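Local coordinates for protein epoxyqueuosine reductase (Streptococcus thermophilus, PDB 5D6S) that belongs to the QueG family of epoxyqueuosine reductases, iron-sulfur proteins, and binds cobalamin and two iron-sulfur clusters, at residues H385-A388 against E389-V393; I352-A355 against T356-A360. All blocks are in the same frame, centred on the assembly; numbering follows the deposited sequence.

Contact 1: residues H385-A388 against E389-V393; sequences HSQA and EWELV
About two and a half turns of the last helix of the chain, 384-396, carry this contact, in which Q387 meets W390 three residues on and E391 four residues on. The amide of Q387 lies alongside the indole of W390, the two side chains pointing the same way. NE2 of Q387 comes 3.4 Å from CZ3 of W390, and the amide and ring planes stand 74° apart, so the two groups are not stacked. Two torsions explain the approach: chi1 of -175° swings CG of Q387 away from its backbone N, and a bend at chi2 (78°) brings the amide back to the six-membered ring. On the next residue the carboxylate of E391 reaches across the same chain, with OE2 of E391 3.5 Å from both CG and NE2 of Q387.

Beneath these side chains the backbone follows the i to i+4 pattern. N of W390 gives its hydrogen to O of S386 at 2.8 Å, and N of E391 to O of Q387 at 2.9 Å; the bond from N of L392 to O of A388 is weak at 3.3 Å. The indole nitrogen NE1 of W390 is hydrogen-bonded to O of M376, and OE1 of E389 forms a salt bridge with R253. Q387, W390 and E391 thus meet mainly by packing, perhaps with some polar attraction between carboxylate and amide, while the polar ends of W390 and E389 tie the helix to other parts of the chain.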
loop_
_atom_site.group_PDB
_atom_site.type_symbol
_atom_site.label_atom_id
_atom_site.label_comp_id
_atom_site.label_asym_id
_atom_site.label_seq_id
_atom_site.Cartn_x
_atom_site.Cartn_y
_atom_site.Cartn_z
ATOM N N HIS A 385 -21.878 -10.145 -12.808
ATOM C CA HIS A 385 -21.222 -8.858 -12.761
ATOM C C HIS A 385 -21.139 -8.161 -14.103
ATOM O O HIS A 385 -21.426 -6.971 -14.194
ATOM C CB HIS A 385 -19.826 -8.998 -12.226
ATOM C CG HIS A 385 -19.778 -9.612 -10.877
ATOM N ND1 HIS A 385 -19.914 -8.875 -9.719
ATOM C CD2 HIS A 385 -19.610 -10.901 -10.498
ATOM C CE1 HIS A 385 -19.816 -9.687 -8.679
ATOM N NE2 HIS A 385 -19.621 -10.919 -9.127
ATOM N N SER A 386 -20.754 -8.901 -15.135
ATOM C CA SER A 386 -20.840 -8.388 -16.493
ATOM C C SER A 386 -22.260 -7.940 -16.874
ATOM O O SER A 386 -22.444 -6.854 -17.436
ATOM C CB SER A 386 -20.359 -9.426 -17.472
ATOM O OG SER A 386 -18.968 -9.661 -17.291
ATOM N N GLN A 387 -23.257 -8.759 -16.520
ATOM C CA GLN A 387 -24.670 -8.450 -16.754
ATOM C C GLN A 387 -25.040 -7.128 -16.110
ATOM O O GLN A 387 -25.571 -6.231 -16.756
ATOM C CB GLN A 387 -25.562 -9.544 -16.167
ATOM C CG GLN A 387 -27.046 -9.391 -16.452
ATOM C CD GLN A 387 -27.409 -9.814 -17.863
ATOM O OE1 GLN A 387 -26.799 -10.732 -18.434
ATOM N NE2 GLN A 387 -28.409 -9.154 -18.440
ATOM N N ALA A 388 -24.661 -6.977 -14.851
ATOM C CA ALA A 388 -24.942 -5.761 -14.126
ATOM C C ALA A 388 -24.339 -4.524 -14.785
ATOM O O ALA A 388 -25.022 -3.506 -14.951
ATOM C CB ALA A 388 -24.452 -5.896 -12.702
ATOM N N GLU A 389 -23.068 -4.597 -15.155
ATOM C CA GLU A 389 -22.383 -3.447 -15.773
ATOM C C GLU A 389 -22.981 -3.155 -17.133
ATOM O O GLU A 389 -23.130 -2.002 -17.515
ATOM C CB GLU A 389 -20.861 -3.696 -15.914
ATOM C CG GLU A 389 -20.106 -3.877 -14.606
ATOM C CD GLU A 389 -20.213 -2.681 -13.672
ATOM O OE1 GLU A 389 -20.283 -2.889 -12.440
ATOM O OE2 GLU A 389 -20.255 -1.519 -14.152
ATOM N N TRP A 390 -23.323 -4.213 -17.851
ATOM C CA TRP A 390 -23.937 -4.095 -19.161
ATOM C C TRP A 390 -25.275 -3.371 -19.094
ATOM O O TRP A 390 -25.532 -2.481 -19.904
ATOM C CB TRP A 390 -24.129 -5.488 -19.759
ATOM C CG TRP A 390 -24.834 -5.540 -21.069
ATOM C CD1 TRP A 390 -24.357 -5.125 -22.266
ATOM C CD2 TRP A 390 -26.128 -6.078 -21.318
ATOM N NE1 TRP A 390 -25.271 -5.376 -23.257
ATOM C CE2 TRP A 390 -26.369 -5.960 -22.700
ATOM C CE3 TRP A 390 -27.107 -6.650 -20.507
ATOM C CZ2 TRP A 390 -27.539 -6.381 -23.283
ATOM C CZ3 TRP A 390 -28.286 -7.081 -21.094
ATOM C CH2 TRP A 390 -28.488 -6.949 -22.463
ATOM N N GLU A 391 -26.133 -3.774 -18.166
ATOM C CA GLU A 391 -27.424 -3.095 -17.986
ATOM C C GLU A 391 -27.244 -1.594 -17.786
ATOM O O GLU A 391 -28.009 -0.805 -18.299
ATOM C CB GLU A 391 -28.185 -3.677 -16.801
ATOM C CG GLU A 391 -28.794 -5.019 -17.096
ATOM C CD GLU A 391 -29.350 -5.706 -15.854
ATOM O OE1 GLU A 391 -29.577 -5.006 -14.836
ATOM O OE2 GLU A 391 -29.556 -6.952 -15.908
ATOM N N LEU A 392 -26.237 -1.216 -17.020
ATOM C CA LEU A 392 -25.992 0.195 -16.757
ATOM C C LEU A 392 -25.565 0.956 -17.999
ATOM O O LEU A 392 -25.976 2.099 -18.185
ATOM C CB LEU A 392 -24.933 0.372 -15.656
ATOM C CG LEU A 392 -25.471 0.215 -14.229
ATOM C CD1 LEU A 392 -24.362 -0.107 -13.235
ATOM C CD2 LEU A 392 -26.209 1.469 -13.794
ATOM N N VAL A 393 -24.701 0.360 -18.824
ATOM C CA VAL A 393 -24.237 1.048 -20.039
ATOM C C VAL A 393 -25.413 1.169 -20.983
ATOM O O VAL A 393 -25.727 2.237 -21.458
ATOM C CB VAL A 393 -23.050 0.330 -20.715
ATOM C CG1 VAL A 393 -22.796 0.923 -22.072
ATOM C CG2 VAL A 393 -21.792 0.449 -19.860
#

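Contact 2: residues I352-A355 against T356-A360; sequences IHTA and TAIWA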
loop_
_atom_site.group_PDB
_atom_site.type_symbol
_atom_site.label_atom_id
_atom_site.label_comp_id
_atom_site.label_asym_id
_atom_site.label_seq_id
_atom_site.Cartn_x
_atom_site.Cartn_y
_atom_site.Cartn_z
ATOM N N ILE A 352 -13.969 -10.667 -14.280
ATOM C CA ILE A 352 -13.827 -9.356 -13.618
ATOM C C ILE A 352 -13.361 -8.311 -14.616
ATOM O O ILE A 352 -13.950 -7.215 -14.707
ATOM C CB ILE A 352 -12.863 -9.374 -12.422
ATOM C CG1 ILE A 352 -13.596 -9.703 -11.141
ATOM C CG2 ILE A 352 -12.271 -7.997 -12.156
ATOM C CD1 ILE A 352 -14.355 -10.982 -11.213
ATOM N N HIS A 353 -12.352 -8.668 -15.417
ATOM C CA HIS A 353 -11.874 -7.778 -16.469
ATOM C C HIS A 353 -12.930 -7.468 -17.523
ATOM O O HIS A 353 -13.082 -6.310 -17.925
ATOM C CB HIS A 353 -10.647 -8.343 -17.150
ATOM C CG HIS A 353 -9.463 -8.446 -16.256
ATOM N ND1 HIS A 353 -8.368 -9.227 -16.560
ATOM C CD2 HIS A 353 -9.218 -7.902 -15.045
ATOM C CE1 HIS A 353 -7.471 -9.108 -15.595
ATOM N NE2 HIS A 353 -7.973 -8.326 -14.656
ATOM N N THR A 354 -13.661 -8.485 -17.953
ATOM C CA THR A 354 -14.736 -8.278 -18.896
ATOM C C THR A 354 -15.724 -7.245 -18.388
ATOM O O THR A 354 -16.080 -6.285 -19.079
ATOM C CB THR A 354 -15.475 -9.594 -19.173
ATOM O OG1 THR A 354 -14.588 -10.534 -19.790
ATOM C CG2 THR A 354 -16.687 -9.368 -20.104
ATOM N N ALA A 355 -16.218 -7.463 -17.180
ATOM C CA ALA A 355 -17.244 -6.573 -16.616
ATOM C C ALA A 355 -16.691 -5.165 -16.445
ATOM O O ALA A 355 -17.366 -4.172 -16.652
ATOM C CB ALA A 355 -17.723 -7.110 -15.299
ATOM N N THR A 356 -15.437 -5.087 -16.073
ATOM C CA THR A 356 -14.813 -3.771 -15.872
ATOM C C THR A 356 -14.680 -3.088 -17.237
ATOM O O THR A 356 -15.044 -1.930 -17.388
ATOM C CB THR A 356 -13.475 -3.910 -15.171
ATOM O OG1 THR A 356 -13.671 -4.651 -13.955
ATOM C CG2 THR A 356 -12.905 -2.571 -14.882
ATOM N N ALA A 357 -14.259 -3.851 -18.241
ATOM C CA ALA A 357 -14.131 -3.339 -19.603
ATOM C C ALA A 357 -15.473 -2.849 -20.182
ATOM O O ALA A 357 -15.514 -1.808 -20.825
ATOM C CB ALA A 357 -13.518 -4.386 -20.512
ATOM N N ILE A 358 -16.557 -3.588 -19.951
ATOM C CA ILE A 358 -17.870 -3.157 -20.411
ATOM C C ILE A 358 -18.220 -1.784 -19.852
ATOM O O ILE A 358 -18.574 -0.877 -20.597
ATOM C CB ILE A 358 -18.947 -4.170 -20.000
ATOM C CG1 ILE A 358 -18.843 -5.398 -20.906
ATOM C CG2 ILE A 358 -20.330 -3.553 -20.111
ATOM C CD1 ILE A 358 -19.676 -6.534 -20.419
ATOM N N TRP A 359 -18.023 -1.613 -18.541
ATOM C CA TRP A 359 -18.150 -0.315 -17.925
ATOM C C TRP A 359 -17.260 0.705 -18.621
ATOM O O TRP A 359 -17.686 1.819 -18.909
ATOM C CB TRP A 359 -17.774 -0.386 -16.431
ATOM C CG TRP A 359 -17.701 0.962 -15.744
ATOM C CD1 TRP A 359 -18.751 1.745 -15.371
ATOM C CD2 TRP A 359 -16.526 1.677 -15.382
ATOM N NE1 TRP A 359 -18.300 2.905 -14.776
ATOM C CE2 TRP A 359 -16.937 2.882 -14.763
ATOM C CE3 TRP A 359 -15.170 1.416 -15.495
ATOM C CZ2 TRP A 359 -16.034 3.825 -14.285
ATOM C CZ3 TRP A 359 -14.250 2.370 -15.008
ATOM C CH2 TRP A 359 -14.692 3.552 -14.417
ATOM N N ALA A 360 -16.011 0.334 -18.826
ATOM C CA ALA A 360 -15.002 1.252 -19.348
ATOM C C ALA A 360 -15.424 1.807 -20.723
ATOM O O ALA A 360 -15.202 3.005 -21.019
ATOM C CB ALA A 360 -13.635 0.583 -19.407
#
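T356 turns its hydroxyl back along helix 351-364 to the carbonyl of I352, one turn earlier, and the two side chains cross at a slant. OG1 of T356 lies 2.7 Å from O of I352 and donates to it, while N of T356 donates to the same oxygen at 2.9 Å. The two donors approach from opposite faces of the carbonyl plane, the hydroxyl standing 39° out of it. With chi1 at -54°, OG1 sits beside the backbone N of T356, which places both donors within range of one acceptor. This is a common way for a threonine inside a helix to satisfy its hydroxyl without leaving the helical path, and here it does so at a buried position. The methyl CG2 of I352 stays 4.0 Å from OG1 of T356.

A second crossing pair follows two residues later. CG2 of T354 approaches CD1 of I358 to 4.1 Å, an ordinary methyl-to-methyl contact, and CG1 of I358 also passes 3.4 Å from O of T354. OG1 of T354 is hydrogen-bonded to OD1 of N348 and to O of N350. At W359, O of T356 lies in the ring plane at the indole edge, and N of W359 donates to O of A355 at 3.2 Å.

Helices surround the segment on several flanks. T356 packs on I326 and I327, and W359 on A330, all of helix 318-331; A357 and I358 meet helix 338-347 through L341 and I345. H353 NE2 is hydrogen-bonded to O of N319, W359 makes a cation-pi contact with R253, and T354, A355 and W359 pack against S386 and E389 of helix 384-396.

How the contacts relate
Contact 2 comes first along the chain, on helix 351-364, and contact 1 follows on the terminal helix 384-396, with helix 370-377 between them in sequence. Their centres lie 9 Å apart and the two helices touch directly: CG of E389 is 3.4 Å from O of A355, and CG2 of V393 is 3.6 Å from O of I358. R253 is a partner shared by both contacts, which places helix 250-255 beside the two helices. Each contact is internal to its own helix, contact 2 buried and contact 1 partly exposed, while the helix faces pack together as part of one C-terminal helical bundle, away from the cobalamin and the iron-sulfur clusters.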